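Local coordinates for protein pyocin S5 (Pseudomonas aeruginosa PAO1, PDB 6THK) that probably kills related bacteria as a channel-forming bacteriocin, which is imported into the target cell and depolarises its cytoplasmic membrane, at residues Q257-T260 / T261-L265. The protein carries 1 engineered substitution. Numbering follows the deposited sequence.
Sequences QLQT and TNNTL
The backbone oxygen Q257 O is gripped by two threonine hydroxyls, three and four residues further along the helix. T261 OG1 donates to Q257 O at 3.1 Å, tilted only 20° from the carbonyl plane. T260 OG1 gives the shorter bond to Q257 O, 2.9 Å, but stands 36° above that plane. The two hydroxyls arrive from opposite faces of the carbonyl. The first torsions help turn each one back. In T260 the hydroxyl sits between its own N and carbonyl carbon (chi1 62°), over the preceding turn. In T261 it lies anti to the carbonyl carbon and also folds back along the helix. The amide T261 N adds a weak i to i+4 bond to Q257 O, 3.3 Å long. The following residues continue the same pattern. N262 N binds L258 O at 2.9 Å, and N263 N binds Q259 O at 3.1 Å. A weak bond from N263 N to T260 O, 3.3 Å, accompanies the latter. N262 is buried, and the end of its side chain leads away from this turn. Its ND2 donates to A278 O on helix 272-338, while L258 and Q259 pack on L285 of that helix. All this belongs to the C-terminal end of helix 237-267, within a predicted coiled coil. Two hydroxyls and one weak amide bond thus satisfy Q257 O. The threonines serve their own helix, whereas N262 ND2 links helix 237-267 to helix 272-338.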
ATOM      1  N   GLN A 257     -12.985   9.452   3.192  1.00 60.70           N
ATOM      2  CA  GLN A 257     -13.446  10.668   3.877  1.00 60.45           C
ATOM      3  C   GLN A 257     -13.114  11.891   3.041  1.00 64.02           C
ATOM      4  O   GLN A 257     -13.874  12.860   3.052  1.00 64.89           O
ATOM      5  CB  GLN A 257     -12.837  10.797   5.275  1.00 62.06           C
ATOM      6  CG  GLN A 257     -13.563   9.972   6.341  1.00 89.21           C
ATOM      7  CD  GLN A 257     -13.073  10.236   7.754  1.00114.47           C
ATOM      8  OE1 GLN A 257     -12.682   9.315   8.486  1.00108.77           O
ATOM      9  NE2 GLN A 257     -13.118  11.495   8.186  1.00108.37           N
ATOM     10  N   LEU A 258     -11.989  11.848   2.303  1.00 58.57           N
ATOM     11  CA  LEU A 258     -11.587  12.920   1.400  1.00 57.19           C
ATOM     12  C   LEU A 258     -12.502  12.936   0.178  1.00 60.79           C
ATOM     13  O   LEU A 258     -12.720  13.994  -0.407  1.00 60.06           O
ATOM     14  CB  LEU A 258     -10.140  12.734   0.930  1.00 56.72           C
ATOM     15  CG  LEU A 258      -9.008  13.121   1.875  1.00 60.20           C
ATOM     16  CD1 LEU A 258      -7.674  12.955   1.170  1.00 59.21           C
ATOM     17  CD2 LEU A 258      -9.148  14.560   2.351  1.00 62.71           C
ATOM     18  N   GLN A 259     -13.007  11.757  -0.224  1.00 57.49           N
ATOM     19  CA  GLN A 259     -13.891  11.617  -1.373  1.00 57.69           C
ATOM     20  C   GLN A 259     -15.258  12.252  -1.103  1.00 62.03           C
ATOM     21  O   GLN A 259     -15.782  12.915  -1.993  1.00 61.28           O
ATOM     22  CB  GLN A 259     -14.020  10.148  -1.789  1.00 59.13           C
ATOM     23  CG  GLN A 259     -14.662   9.967  -3.157  1.00 74.94           C
ATOM     24  CD  GLN A 259     -13.920   8.991  -4.029  1.00 87.18           C
ATOM     25  OE1 GLN A 259     -13.797   7.800  -3.699  1.00 78.43           O
ATOM     26  NE2 GLN A 259     -13.473   9.471  -5.197  1.00 71.27           N
ATOM     27  N   THR A 260     -15.814  12.084   0.122  1.00 59.58           N
ATOM     28  CA  THR A 260     -17.103  12.688   0.497  1.00 59.69           C
ATOM     29  C   THR A 260     -16.948  14.188   0.489  1.00 63.62           C
ATOM     30  O   THR A 260     -17.794  14.869  -0.089  1.00 65.84           O
ATOM     31  CB  THR A 260     -17.625  12.193   1.858  1.00 69.19           C
ATOM     32  OG1 THR A 260     -16.704  12.566   2.878  1.00 73.57           O
ATOM     33  CG2 THR A 260     -17.883  10.689   1.883  1.00 66.02           C
ATOM     34  N   THR A 261     -15.836  14.700   1.075  1.00 57.69           N
ATOM     35  CA  THR A 261     -15.497  16.125   1.107  1.00 56.90           C
ATOM     36  C   THR A 261     -15.377  16.676  -0.312  1.00 59.41           C
ATOM     37  O   THR A 261     -15.971  17.712  -0.597  1.00 60.10           O
ATOM     38  CB  THR A 261     -14.229  16.379   1.946  1.00 60.54           C
ATOM     39  OG1 THR A 261     -14.456  15.924   3.270  1.00 59.67           O
ATOM     40  CG2 THR A 261     -13.875  17.838   2.035  1.00 58.92           C
ATOM     41  N   ASN A 262     -14.654  15.967  -1.198  1.00 54.17           N
ATOM     42  CA  ASN A 262     -14.427  16.380  -2.588  1.00 54.54           C
ATOM     43  C   ASN A 262     -15.692  16.419  -3.456  1.00 61.27           C
ATOM     44  O   ASN A 262     -15.728  17.162  -4.442  1.00 60.65           O
ATOM     45  CB  ASN A 262     -13.360  15.516  -3.244  1.00 51.94           C
ATOM     46  CG  ASN A 262     -12.696  16.167  -4.429  1.00 62.57           C
ATOM     47  OD1 ASN A 262     -11.939  17.130  -4.301  1.00 58.74           O
ATOM     48  ND2 ASN A 262     -12.933  15.623  -5.606  1.00 49.74           N
ATOM     49  N   ASN A 263     -16.713  15.606  -3.113  1.00 59.41           N
ATOM     50  CA  ASN A 263     -17.997  15.573  -3.823  1.00 59.34           C
ATOM     51  C   ASN A 263     -18.760  16.884  -3.598  1.00 63.06           C
ATOM     52  O   ASN A 263     -19.401  17.379  -4.533  1.00 63.11           O
ATOM     53  CB  ASN A 263     -18.828  14.352  -3.418  1.00 58.64           C
ATOM     54  CG  ASN A 263     -18.297  13.056  -3.976  1.00 79.39           C
ATOM     55  OD1 ASN A 263     -17.643  13.006  -5.032  1.00 68.76           O
ATOM     56  ND2 ASN A 263     -18.577  11.967  -3.275  1.00 76.61           N
ATOM     57  N   THR A 264     -18.638  17.465  -2.374  1.00 58.56           N
ATOM     58  CA  THR A 264     -19.203  18.766  -1.986  1.00 58.55           C
ATOM     59  C   THR A 264     -18.475  19.874  -2.791  1.00 62.89           C
ATOM     60  O   THR A 264     -19.132  20.776  -3.326  1.00 62.81           O
ATOM     61  CB  THR A 264     -19.091  18.970  -0.461  1.00 68.17           C
ATOM     62  OG1 THR A 264     -19.632  17.834   0.212  1.00 67.41           O
ATOM     63  CG2 THR A 264     -19.797  20.240   0.024  1.00 69.85           C
ATOM     64  N   LEU A 265     -17.126  19.764  -2.904  1.00 58.89           N
ATOM     65  CA  LEU A 265     -16.240  20.671  -3.648  1.00 59.12           C
ATOM     66  C   LEU A 265     -16.630  20.755  -5.128  1.00 64.86           C
ATOM     67  O   LEU A 265     -16.546  21.836  -5.714  1.00 65.26           O
ATOM     68  CB  LEU A 265     -14.770  20.217  -3.511  1.00 59.26           C
ATOM     69  CG  LEU A 265     -13.878  20.817  -2.403  1.00 63.91           C
ATOM     70  CD1 LEU A 265     -14.515  20.729  -1.023  1.00 64.96           C
ATOM     71  CD2 LEU A 265     -12.567  20.087  -2.341  1.00 64.81           C
TER